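Local coordinates for protein copper-containing nitrite reductase (Hyphomicrobium denitrificans 1NES1, PDB 6TFO) that probably reduces nitrite to nitric oxide at copper centres, taking its electrons from a cytochrome c, and works as a homotrimer, at residues Pro29-Met43 / Glu66-His80. Sequence-based numbering, arbitrary orientation.
Sequences PVVFTLRTGIAEGRM and ETVQINLINGEGAQH. With CU (copper (II) ion), chain L.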
# COMPACT_ATOMS: atom_id res chain seq x y z
N PRO C 29 2.42 -37.24 7.94
CA PRO C 29 2.25 -36.36 9.08
C PRO C 29 0.99 -35.49 8.93
O PRO C 29 0.73 -35.03 7.83
CB PRO C 29 3.53 -35.52 9.12
CG PRO C 29 4.00 -35.50 7.66
CD PRO C 29 3.56 -36.84 7.09
N VAL C 30 0.23 -35.29 10.01
CA VAL C 30 -0.82 -34.23 10.11
C VAL C 30 -0.10 -32.90 10.31
O VAL C 30 0.65 -32.77 11.32
CB VAL C 30 -1.78 -34.52 11.26
CG1 VAL C 30 -2.86 -33.46 11.36
CG2 VAL C 30 -2.37 -35.91 11.12
N VAL C 31 -0.26 -31.95 9.38
CA VAL C 31 0.47 -30.65 9.43
C VAL C 31 -0.47 -29.50 9.82
O VAL C 31 -1.62 -29.43 9.35
CB VAL C 31 1.28 -30.35 8.14
CG1 VAL C 31 1.61 -31.62 7.38
CG2 VAL C 31 0.61 -29.32 7.25
N PHE C 32 0.03 -28.62 10.68
CA PHE C 32 -0.59 -27.35 11.12
C PHE C 32 0.46 -26.25 10.95
O PHE C 32 1.61 -26.44 11.41
CB PHE C 32 -1.03 -27.47 12.59
CG PHE C 32 -2.03 -28.57 12.85
CD1 PHE C 32 -3.34 -28.47 12.42
CD2 PHE C 32 -1.65 -29.71 13.55
CE1 PHE C 32 -4.27 -29.47 12.69
CE2 PHE C 32 -2.57 -30.72 13.79
CZ PHE C 32 -3.87 -30.60 13.34
N THR C 33 0.07 -25.14 10.32
CA THR C 33 0.89 -23.90 10.22
C THR C 33 0.32 -22.83 11.17
O THR C 33 -0.90 -22.53 11.11
CB THR C 33 0.98 -23.45 8.76
OG1 THR C 33 1.41 -24.58 7.99
CG2 THR C 33 1.96 -22.32 8.56
N LEU C 34 1.16 -22.28 12.04
CA LEU C 34 0.78 -21.18 12.96
C LEU C 34 1.62 -19.95 12.62
O LEU C 34 2.85 -20.10 12.51
CB LEU C 34 1.01 -21.59 14.41
CG LEU C 34 0.27 -22.83 14.89
CD1 LEU C 34 0.56 -23.07 16.38
CD2 LEU C 34 -1.23 -22.73 14.66
N ARG C 35 0.96 -18.80 12.46
CA ARG C 35 1.60 -17.46 12.36
C ARG C 35 1.34 -16.74 13.69
O ARG C 35 0.19 -16.72 14.15
CB ARG C 35 1.07 -16.73 11.12
CG ARG C 35 1.66 -15.34 10.91
CD ARG C 35 1.31 -14.75 9.56
NE ARG C 35 2.29 -15.22 8.59
CZ ARG C 35 2.04 -16.01 7.53
NH1 ARG C 35 0.81 -16.39 7.22
NH2 ARG C 35 3.05 -16.37 6.76
N THR C 36 2.39 -16.20 14.31
CA THR C 36 2.26 -15.33 15.50
C THR C 36 1.65 -14.00 15.05
O THR C 36 1.90 -13.59 13.91
CB THR C 36 3.60 -15.13 16.22
OG1 THR C 36 4.43 -14.37 15.35
CG2 THR C 36 4.25 -16.44 16.59
N GLY C 37 0.90 -13.33 15.92
CA GLY C 37 0.42 -11.96 15.66
C GLY C 37 -0.38 -11.39 16.81
O GLY C 37 -0.24 -11.86 17.96
N ILE C 38 -1.21 -10.40 16.47
CA ILE C 38 -2.13 -9.66 17.39
C ILE C 38 -3.55 -9.86 16.85
O ILE C 38 -3.79 -9.51 15.69
CB ILE C 38 -1.74 -8.17 17.47
CG1 ILE C 38 -0.25 -7.98 17.77
CG2 ILE C 38 -2.62 -7.43 18.46
CD1 ILE C 38 0.19 -8.52 19.10
N ALA C 39 -4.44 -10.42 17.64
CA ALA C 39 -5.85 -10.63 17.29
C ALA C 39 -6.66 -10.68 18.59
O ALA C 39 -6.07 -11.05 19.63
CB ALA C 39 -6.01 -11.88 16.47
N GLU C 40 -7.91 -10.20 18.54
CA GLU C 40 -8.82 -10.19 19.71
C GLU C 40 -8.10 -9.56 20.90
O GLU C 40 -8.25 -10.10 22.03
CB GLU C 40 -9.27 -11.62 20.02
CG GLU C 40 -9.73 -12.37 18.78
CD GLU C 40 -10.23 -13.79 19.03
OE1 GLU C 40 -10.01 -14.32 20.16
OE2 GLU C 40 -10.85 -14.35 18.07
N GLY C 41 -7.33 -8.49 20.65
CA GLY C 41 -6.71 -7.64 21.68
C GLY C 41 -5.58 -8.31 22.44
O GLY C 41 -5.16 -7.76 23.49
N ARG C 42 -5.08 -9.44 21.91
CA ARG C 42 -4.03 -10.28 22.57
C ARG C 42 -2.93 -10.64 21.57
O ARG C 42 -3.17 -10.58 20.34
CB ARG C 42 -4.69 -11.52 23.18
CG ARG C 42 -5.29 -11.27 24.54
CD ARG C 42 -6.50 -12.13 24.84
NE ARG C 42 -6.26 -13.55 24.64
CZ ARG C 42 -6.91 -14.33 23.77
NH1 ARG C 42 -7.85 -13.84 22.98
NH2 ARG C 42 -6.60 -15.62 23.69
N MET C 43 -1.76 -10.99 22.09
CA MET C 43 -0.66 -11.62 21.31
C MET C 43 -0.95 -13.12 21.24
O MET C 43 -1.01 -13.77 22.32
CB MET C 43 0.68 -11.38 22.00
CG MET C 43 1.85 -11.55 21.09
SD MET C 43 3.34 -11.16 22.06
CE MET C 43 4.06 -9.97 20.94
N GLU C 66 -1.01 -40.56 15.50
CA GLU C 66 -0.63 -39.78 14.29
C GLU C 66 0.69 -39.05 14.57
O GLU C 66 1.01 -38.78 15.75
CB GLU C 66 -1.73 -38.80 13.89
CG GLU C 66 -2.93 -39.46 13.23
CD GLU C 66 -4.00 -38.48 12.75
OE1 GLU C 66 -4.15 -37.43 13.37
OE2 GLU C 66 -4.68 -38.76 11.76
N THR C 67 1.47 -38.83 13.52
CA THR C 67 2.66 -37.95 13.53
C THR C 67 2.18 -36.54 13.24
O THR C 67 1.41 -36.36 12.27
CB THR C 67 3.73 -38.40 12.53
OG1 THR C 67 4.19 -39.68 12.96
CG2 THR C 67 4.93 -37.48 12.48
N VAL C 68 2.61 -35.59 14.07
CA VAL C 68 2.15 -34.17 14.02
C VAL C 68 3.35 -33.31 13.63
O VAL C 68 4.41 -33.44 14.25
CB VAL C 68 1.52 -33.76 15.35
CG1 VAL C 68 1.03 -32.32 15.33
CG2 VAL C 68 0.38 -34.70 15.72
N GLN C 69 3.18 -32.52 12.58
CA GLN C 69 4.14 -31.48 12.14
C GLN C 69 3.47 -30.12 12.39
O GLN C 69 2.35 -29.91 11.90
CB GLN C 69 4.50 -31.66 10.67
CG GLN C 69 5.56 -30.68 10.19
CD GLN C 69 5.89 -30.84 8.73
OE1 GLN C 69 5.96 -31.95 8.19
NE2 GLN C 69 6.14 -29.72 8.08
N ILE C 70 4.13 -29.27 13.16
CA ILE C 70 3.68 -27.87 13.43
C ILE C 70 4.74 -26.96 12.83
O ILE C 70 5.91 -27.06 13.26
CB ILE C 70 3.48 -27.63 14.93
CG1 ILE C 70 2.26 -28.38 15.47
CG2 ILE C 70 3.39 -26.14 15.20
CD1 ILE C 70 2.25 -28.54 16.97
N ASN C 71 4.35 -26.15 11.85
CA ASN C 71 5.20 -25.09 11.24
C ASN C 71 4.91 -23.76 11.94
O ASN C 71 3.77 -23.24 11.77
CB ASN C 71 4.94 -24.96 9.75
CG ASN C 71 5.03 -26.30 9.04
OD1 ASN C 71 6.00 -27.04 9.21
ND2 ASN C 71 4.02 -26.61 8.25
N LEU C 72 5.86 -23.22 12.72
CA LEU C 72 5.71 -21.88 13.34
C LEU C 72 6.36 -20.82 12.44
O LEU C 72 7.54 -20.98 12.12
CB LEU C 72 6.36 -21.84 14.73
CG LEU C 72 6.15 -20.54 15.51
CD1 LEU C 72 4.66 -20.27 15.69
CD2 LEU C 72 6.85 -20.59 16.85
N ILE C 73 5.59 -19.79 12.09
CA ILE C 73 6.05 -18.62 11.28
C ILE C 73 5.80 -17.35 12.09
O ILE C 73 4.64 -17.11 12.50
CB ILE C 73 5.34 -18.59 9.93
CG1 ILE C 73 5.39 -19.95 9.24
CG2 ILE C 73 5.90 -17.47 9.05
CD1 ILE C 73 4.68 -20.01 7.92
N ASN C 74 6.86 -16.56 12.29
CA ASN C 74 6.82 -15.25 12.98
C ASN C 74 6.04 -14.24 12.12
O ASN C 74 6.47 -14.00 10.98
CB ASN C 74 8.24 -14.78 13.26
CG ASN C 74 8.29 -13.60 14.20
OD1 ASN C 74 7.52 -12.66 14.03
ND2 ASN C 74 9.20 -13.65 15.16
N GLY C 75 4.94 -13.70 12.63
CA GLY C 75 4.08 -12.73 11.92
C GLY C 75 4.52 -11.28 12.15
O GLY C 75 4.73 -10.57 11.15
N GLU C 76 4.69 -10.87 13.41
CA GLU C 76 4.77 -9.43 13.80
C GLU C 76 6.17 -9.01 14.28
O GLU C 76 6.43 -7.82 14.26
CB GLU C 76 3.68 -9.14 14.83
CG GLU C 76 4.09 -9.41 16.27
CD GLU C 76 4.53 -10.83 16.56
OE1 GLU C 76 3.82 -11.77 16.11
OE2 GLU C 76 5.58 -10.99 17.21
N GLY C 77 7.05 -9.92 14.68
CA GLY C 77 8.49 -9.61 14.81
C GLY C 77 9.00 -9.63 16.24
O GLY C 77 10.12 -9.16 16.47
N ALA C 78 8.23 -10.15 17.19
CA ALA C 78 8.73 -10.42 18.56
C ALA C 78 9.36 -11.82 18.57
O ALA C 78 9.25 -12.50 17.57
CB ALA C 78 7.62 -10.28 19.58
N GLN C 79 10.04 -12.21 19.65
CA GLN C 79 10.61 -13.57 19.77
C GLN C 79 9.49 -14.51 20.20
O GLN C 79 8.67 -14.13 21.06
CB GLN C 79 11.77 -13.63 20.76
CG GLN C 79 12.96 -12.80 20.32
CD GLN C 79 14.20 -13.18 21.07
OE1 GLN C 79 14.16 -13.58 22.23
NE2 GLN C 79 15.32 -13.10 20.39
N HIS C 80 9.44 -15.68 19.56
CA HIS C 80 8.39 -16.72 19.77
C HIS C 80 8.97 -18.13 19.59
O HIS C 80 9.90 -18.35 18.77
CB HIS C 80 7.20 -16.53 18.80
CG HIS C 80 6.56 -15.18 18.86
ND1 HIS C 80 5.83 -14.77 19.94
CD2 HIS C 80 6.54 -14.17 17.97
CE1 HIS C 80 5.39 -13.55 19.72
NE2 HIS C 80 5.82 -13.15 18.52
CU CU L . 5.85 -15.56 21.81
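Thr-36 lays its methyl CG2 over one face of the imidazole of the copper ligand His-80, toward the rim, a CH-pi contact with CG2 3.8 Å from the ring centroid. Threonine suits the place because its other branch is polar: with chi1 at 67°, Thr-36 OG1 sits between backbone N and carbonyl carbon, donates to Glu-76 OE1 (2.8 Å) and accepts from Gly-75 N (2.8 Å). Glu-76 is thereby held at one oxygen, while its OE2 takes both Ala-78 N and, on the syn side, His-80 NE2 (2.5 Å between OE2 and NE2), a bond in the imidazole plane but tilted from the carboxylate plane. His-80 ND1 binds copper at 2.0 Å; metal and carboxylate together fix the ring's rotation, and the carboxylate should make it a more electron-rich ligand. Met-43 SD reaches the ring's edge, 3.9 Å from His-80 CE1. Glycine suits position 75, in the loop after strand 67-73, since a beta-carbon would strike Thr-36 O.

Behind this loop run parallel strands 30-39 and 67-73, joined by alternating backbone hydrogen bonds. Phe-32, Leu-34, Val-68 and Ile-70 are apolar because their face turns inward between two sheets. Opposite, Asn-71 ND2 bonds weakly to Thr-33 OG1, and its OD1 is hydrogen-bonded to Thr-102 OG1.

His-122, Cys-117 and Met-127 complete this cupredoxin domain's type 1 copper site. Strands 42-48 and 100-106 flank the pair, while Phe-32 and Ile-70 pack against strand 60-63 of the facing sheet.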